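Local coordinates for receptor-like protein kinase ANXUR1 (Arabidopsis thaliana, PDB 6FIG), which is a malectin-like receptor kinase of plant reproduction, whose extracellular part probably senses signals that an intracellular serine/threonine kinase domain passes on, at residues Asp25-Ala39 / Met53-Pro67. Numbering follows the deposited sequence. Where two conformers were deposited one is given.
Sequences DTKFLKTGNSIHATA and MTARIFTAPATYEIP. With CA (calcium ion), chain I.
R56 and D25 form a two-pronged salt bridge. R56 NE reaches D25 OD2 at 2.8 Å and R56 NH2 reaches D25 OD1 at 3.0 Å, both nearly straight. The carboxylate lies close to the guanidinium plane, the two planes 28° apart. The anti lone pair of D25 OD2 takes the hydroxyl of Y64 (Y64 OH to D25 OD2, 2.7 Å), so R56 and Y64 together fix the carboxylate's rotation. R56 NH1 also donates to S34 OG at 2.8 Å and to a water. With chi1 -168° and chi2 59°, L29 splits its methyls: CD2 lies over one guanidinium face, toward its rim, and CD1 over the centre of the Y64 ring, a CH-pi contact 3.9 Å from the centroid. This cluster lies between two antiparallel strand pairs of the malectin-like domain, 35-38 with 54-58 and 29-31 with 62-67. The pairs belong to different sheets, and each segment crosses from one to the other. In the second pair, K30 N and T31 N both bond to T63 O, a classic beta bulge. Beyond it, K30 NZ makes a salt bridge to E65 OE1, from above the carboxylate plane (3.2 Å). Further out, T54 binds calcium through O and OG1, with S7, C8, P51 and N154 completing the site.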
loop_
_atom_site.group_PDB
_atom_site.type_symbol
_atom_site.label_atom_id
_atom_site.label_comp_id
_atom_site.label_asym_id
_atom_site.label_seq_id
_atom_site.Cartn_x
_atom_site.Cartn_y
_atom_site.Cartn_z
ATOM N N ASP A 25 16.224 -4.075 10.715
ATOM C CA ASP A 25 17.133 -4.086 9.569
ATOM C C ASP A 25 18.032 -5.310 9.501
ATOM O O ASP A 25 18.719 -5.516 8.503
ATOM C CB ASP A 25 17.982 -2.812 9.548
ATOM C CG ASP A 25 18.955 -2.717 10.716
ATOM O OD1 ASP A 25 18.674 -3.276 11.799
ATOM O OD2 ASP A 25 20.000 -2.057 10.570
ATOM N N THR A 26 18.000 -6.127 10.557
ATOM C CA THR A 26 18.982 -7.179 10.811
ATOM C C THR A 26 19.278 -8.125 9.640
ATOM O O THR A 26 20.438 -8.266 9.245
ATOM C CB THR A 26 18.563 -7.960 12.076
ATOM O OG1 THR A 26 18.569 -7.042 13.183
ATOM C CG2 THR A 26 19.512 -9.106 12.374
ATOM N N LYS A 27 18.227 -8.691 9.052
ATOM C CA LYS A 27 18.342 -9.639 7.944
ATOM C C LYS A 27 19.068 -9.088 6.713
ATOM O O LYS A 27 19.587 -9.861 5.909
ATOM C CB LYS A 27 16.948 -10.110 7.495
ATOM C CG LYS A 27 16.232 -11.024 8.477
ATOM C CD LYS A 27 14.934 -11.572 7.892
ATOM C CE LYS A 27 13.990 -10.483 7.404
ATOM N NZ LYS A 27 12.638 -11.048 7.119
ATOM N N PHE A 28 19.075 -7.762 6.548
ATOM C CA PHE A 28 19.646 -7.161 5.362
ATOM C C PHE A 28 21.069 -6.671 5.530
ATOM O O PHE A 28 21.673 -6.285 4.552
ATOM C CB PHE A 28 18.731 -6.032 4.896
ATOM C CG PHE A 28 17.345 -6.499 4.631
ATOM C CD1 PHE A 28 17.054 -7.194 3.468
ATOM C CD2 PHE A 28 16.348 -6.340 5.586
ATOM C CE1 PHE A 28 15.775 -7.676 3.238
ATOM C CE2 PHE A 28 15.066 -6.819 5.360
ATOM C CZ PHE A 28 14.785 -7.504 4.192
ATOM N N LEU A 29 21.608 -6.704 6.754
ATOM C CA LEU A 29 22.974 -6.278 6.976
ATOM C C LEU A 29 23.884 -7.425 6.529
ATOM O O LEU A 29 23.726 -8.553 7.008
ATOM C CB LEU A 29 23.154 -5.913 8.453
ATOM C CG LEU A 29 24.426 -5.183 8.868
ATOM C CD1 LEU A 29 24.610 -3.857 8.147
ATOM C CD2 LEU A 29 24.412 -4.985 10.388
ATOM N N LYS A 30 24.798 -7.155 5.592
ATOM C CA LYS A 30 25.591 -8.202 4.896
ATOM C C LYS A 30 27.066 -8.293 5.341
ATOM O O LYS A 30 27.591 -9.403 5.538
ATOM C CB LYS A 30 25.504 -7.996 3.374
ATOM C CG LYS A 30 26.129 -9.099 2.521
ATOM C CD LYS A 30 25.243 -10.344 2.432
ATOM C CE LYS A 30 25.981 -11.547 1.849
ATOM N NZ LYS A 30 26.442 -11.273 0.459
ATOM N N THR A 31 27.744 -7.157 5.460
ATOM C CA THR A 31 29.176 -7.111 5.813
ATOM C C THR A 31 29.384 -6.084 6.903
ATOM O O THR A 31 28.671 -5.080 6.945
ATOM C CB THR A 31 30.087 -6.710 4.620
ATOM O OG1 THR A 31 29.820 -5.357 4.222
ATOM C CG2 THR A 31 29.895 -7.628 3.433
ATOM N N GLY A 32 30.395 -6.310 7.739
ATOM C CA GLY A 32 30.762 -5.404 8.808
ATOM C C GLY A 32 30.198 -5.811 10.153
ATOM O O GLY A 32 29.473 -6.806 10.272
ATOM N N ASN A 33 30.574 -5.051 11.172
ATOM C CA ASN A 33 30.099 -5.235 12.536
ATOM C C ASN A 33 29.410 -3.954 12.924
ATOM O O ASN A 33 29.677 -2.912 12.353
ATOM C CB ASN A 33 31.257 -5.518 13.482
ATOM C CG ASN A 33 31.909 -6.853 13.205
ATOM O OD1 ASN A 33 32.847 -6.936 12.402
ATOM N ND2 ASN A 33 31.400 -7.906 13.831
ATOM N N SER A 34 28.504 -4.040 13.879
ATOM C CA SER A 34 27.709 -2.892 14.287
ATOM C C SER A 34 26.978 -3.273 15.535
ATOM O O SER A 34 26.880 -4.463 15.855
ATOM C CB SER A 34 26.675 -2.525 13.204
ATOM O OG SER A 34 25.860 -3.649 12.903
ATOM N N ILE A 35 26.479 -2.276 16.253
ATOM C CA ILE A 35 25.590 -2.520 17.381
ATOM C C ILE A 35 24.355 -1.641 17.286
ATOM O O ILE A 35 24.364 -0.594 16.606
ATOM C CB ILE A 35 26.264 -2.277 18.746
ATOM C CG1 ILE A 35 26.797 -0.837 18.848
ATOM C CG2 ILE A 35 27.330 -3.343 18.990
ATOM C CD1 ILE A 35 27.321 -0.497 20.227
ATOM N N HIS A 36 23.298 -2.097 17.957
ATOM C CA HIS A 36 22.064 -1.326 18.163
ATOM C C HIS A 36 22.349 -0.229 19.170
ATOM O O HIS A 36 23.147 -0.433 20.103
ATOM C CB HIS A 36 20.959 -2.205 18.769
ATOM C CG HIS A 36 20.465 -3.292 17.867
ATOM N ND1 HIS A 36 19.333 -4.028 18.153
ATOM C CD2 HIS A 36 20.941 -3.776 16.696
ATOM C CE1 HIS A 36 19.137 -4.920 17.199
ATOM N NE2 HIS A 36 20.098 -4.788 16.304
ATOM N N ALA A 37 21.692 0.909 19.025
ATOM C CA ALA A 37 21.768 1.972 20.012
ATOM C C ALA A 37 20.443 2.692 20.100
ATOM O O ALA A 37 19.738 2.831 19.109
ATOM C CB ALA A 37 22.879 2.951 19.676
ATOM N N THR A 38 20.111 3.154 21.300
ATOM C CA THR A 38 18.928 3.969 21.507
ATOM C C THR A 38 19.371 5.378 21.874
ATOM O O THR A 38 20.287 5.558 22.699
ATOM C CB THR A 38 18.033 3.370 22.605
ATOM O OG1 THR A 38 17.830 1.974 22.327
ATOM C CG2 THR A 38 16.673 4.080 22.651
ATOM N N ALA A 39 18.717 6.369 21.271
ATOM C CA ALA A 39 19.026 7.773 21.537
ATOM C C ALA A 39 18.731 8.115 22.998
ATOM O O ALA A 39 17.756 7.617 23.556
ATOM C CB ALA A 39 18.221 8.682 20.640
ATOM N N MET A 53 14.330 6.965 17.220
ATOM C CA MET A 53 14.956 6.775 18.530
ATOM C C MET A 53 15.910 5.590 18.598
ATOM O O MET A 53 16.563 5.398 19.615
ATOM C CB MET A 53 13.899 6.666 19.639
ATOM C CG MET A 53 13.205 7.991 19.906
ATOM S SD MET A 53 14.314 9.265 20.556
ATOM C CE MET A 53 14.545 8.720 22.241
ATOM N N THR A 54 16.002 4.808 17.529
ATOM C CA THR A 54 16.889 3.663 17.488
ATOM C C THR A 54 17.800 3.808 16.294
ATOM O O THR A 54 17.367 4.263 15.246
ATOM C CB THR A 54 16.080 2.373 17.358
ATOM O OG1 THR A 54 15.076 2.549 16.333
ATOM C CG2 THR A 54 15.426 2.047 18.679
ATOM N N ALA A 55 19.054 3.400 16.446
ATOM C CA ALA A 55 20.021 3.494 15.370
ATOM C C ALA A 55 20.885 2.269 15.341
ATOM O O ALA A 55 20.952 1.514 16.307
ATOM C CB ALA A 55 20.876 4.745 15.534
ATOM N N ARG A 56 21.527 2.069 14.202
ATOM C CA ARG A 56 22.659 1.181 14.110
ATOM C C ARG A 56 23.887 2.082 13.967
ATOM O O ARG A 56 23.850 3.052 13.217
ATOM C CB ARG A 56 22.511 0.265 12.903
ATOM C CG ARG A 56 23.583 -0.799 12.848
ATOM C CD ARG A 56 23.280 -1.880 11.841
ATOM N NE ARG A 56 22.128 -2.686 12.237
ATOM C CZ ARG A 56 22.123 -3.651 13.152
ATOM N NH1 ARG A 56 23.217 -3.977 13.843
ATOM N NH2 ARG A 56 20.982 -4.298 13.380
ATOM N N ILE A 57 24.968 1.729 14.650
ATOM C CA ILE A 57 26.192 2.526 14.679
ATOM C C ILE A 57 27.313 1.701 14.028
ATOM O O ILE A 57 27.506 0.540 14.387
ATOM C CB ILE A 57 26.611 2.861 16.126
ATOM C CG1 ILE A 57 25.432 3.423 16.952
ATOM C CG2 ILE A 57 27.769 3.858 16.132
ATOM C CD1 ILE A 57 24.841 4.711 16.437
ATOM N N PHE A 58 28.021 2.312 13.071
ATOM C CA PHE A 58 29.122 1.684 12.345
ATOM C C PHE A 58 30.419 2.415 12.654
ATOM O O PHE A 58 30.532 3.608 12.396
ATOM C CB PHE A 58 28.885 1.734 10.822
ATOM C CG PHE A 58 27.570 1.168 10.382
ATOM C CD1 PHE A 58 27.305 -0.175 10.552
ATOM C CD2 PHE A 58 26.613 1.981 9.773
ATOM C CE1 PHE A 58 26.105 -0.722 10.126
ATOM C CE2 PHE A 58 25.402 1.437 9.350
ATOM C CZ PHE A 58 25.154 0.089 9.537
ATOM N N THR A 59 31.410 1.700 13.184
ATOM C CA THR A 59 32.743 2.296 13.412
ATOM C C THR A 59 33.775 1.868 12.373
ATOM O O THR A 59 34.940 2.230 12.471
ATOM C CB THR A 59 33.245 2.009 14.825
ATOM O OG1 THR A 59 33.349 0.597 15.002
ATOM C CG2 THR A 59 32.276 2.577 15.840
ATOM N N ALA A 60 33.317 1.106 11.391
ATOM C CA ALA A 60 34.096 0.738 10.214
ATOM C C ALA A 60 33.066 0.479 9.106
ATOM O O ALA A 60 31.860 0.470 9.376
ATOM C CB ALA A 60 34.963 -0.491 10.506
ATOM N N PRO A 61 33.521 0.284 7.857
ATOM C CA PRO A 61 32.533 0.145 6.794
ATOM C C PRO A 61 31.561 -1.016 6.998
ATOM O O PRO A 61 31.898 -2.028 7.635
ATOM C CB PRO A 61 33.387 -0.061 5.532
ATOM C CG PRO A 61 34.677 0.579 5.847
ATOM C CD PRO A 61 34.896 0.303 7.321
ATOM N N ALA A 62 30.355 -0.847 6.486
ATOM C CA ALA A 62 29.328 -1.872 6.580
ATOM C C ALA A 62 28.408 -1.731 5.391
ATOM O O ALA A 62 28.207 -0.614 4.882
ATOM C CB ALA A 62 28.558 -1.707 7.884
ATOM N N THR A 63 27.848 -2.845 4.934
ATOM C CA THR A 63 26.977 -2.839 3.750
ATOM C C THR A 63 25.687 -3.593 4.045
ATOM O O THR A 63 25.716 -4.681 4.664
ATOM C CB THR A 63 27.680 -3.482 2.533
ATOM O OG1 THR A 63 28.887 -2.762 2.239
ATOM C CG2 THR A 63 26.762 -3.500 1.290
ATOM N N TYR A 64 24.572 -3.016 3.597
ATOM C CA TYR A 64 23.298 -3.706 3.454
ATOM C C TYR A 64 23.159 -4.208 2.018
ATOM O O TYR A 64 23.599 -3.534 1.082
ATOM C CB TYR A 64 22.118 -2.783 3.701
ATOM C CG TYR A 64 22.005 -2.251 5.107
ATOM C CD1 TYR A 64 21.195 -2.875 6.042
ATOM C CD2 TYR A 64 22.685 -1.125 5.484
ATOM C CE1 TYR A 64 21.059 -2.376 7.319
ATOM C CE2 TYR A 64 22.583 -0.617 6.767
ATOM C CZ TYR A 64 21.760 -1.254 7.679
ATOM O OH TYR A 64 21.647 -0.757 8.940
ATOM N N GLU A 65 22.501 -5.349 1.855
ATOM C CA GLU A 65 22.110 -5.856 0.547
ATOM C C GLU A 65 20.601 -6.069 0.543
ATOM O O GLU A 65 20.068 -6.856 1.336
ATOM C CB GLU A 65 22.866 -7.136 0.200
ATOM C CG GLU A 65 24.296 -6.846 -0.235
ATOM C CD GLU A 65 25.069 -8.062 -0.737
ATOM O OE1 GLU A 65 24.488 -9.153 -0.902
ATOM O OE2 GLU A 65 26.280 -7.904 -0.972
ATOM N N ILE A 66 19.913 -5.355 -0.348
ATOM C CA ILE A 66 18.463 -5.383 -0.392
ATOM C C ILE A 66 18.022 -5.924 -1.752
ATOM O O ILE A 66 18.409 -5.366 -2.778
ATOM C CB ILE A 66 17.918 -3.973 -0.108
ATOM C CG1 ILE A 66 18.157 -3.674 1.391
ATOM C CG2 ILE A 66 16.432 -3.855 -0.447
ATOM C CD1 ILE A 66 17.951 -2.251 1.771
ATOM N N PRO A 67 17.196 -6.988 -1.769
ATOM C CA PRO A 67 16.741 -7.485 -3.066
ATOM C C PRO A 67 15.837 -6.485 -3.790
ATOM O O PRO A 67 14.959 -5.896 -3.169
ATOM C CB PRO A 67 15.960 -8.765 -2.709
ATOM C CG PRO A 67 16.362 -9.117 -1.332
ATOM C CD PRO A 67 16.698 -7.825 -0.659
HETATM CA CA CA I . 15.681 3.014 14.057
HETATM O O HOH W 1 31.500 -2.940 3.683
HETATM O O HOH W 2 32.224 -2.651 10.248
HETATM O O HOH W 3 31.452 -1.168 13.061
HETATM O O HOH W 4 23.784 -5.883 15.857
#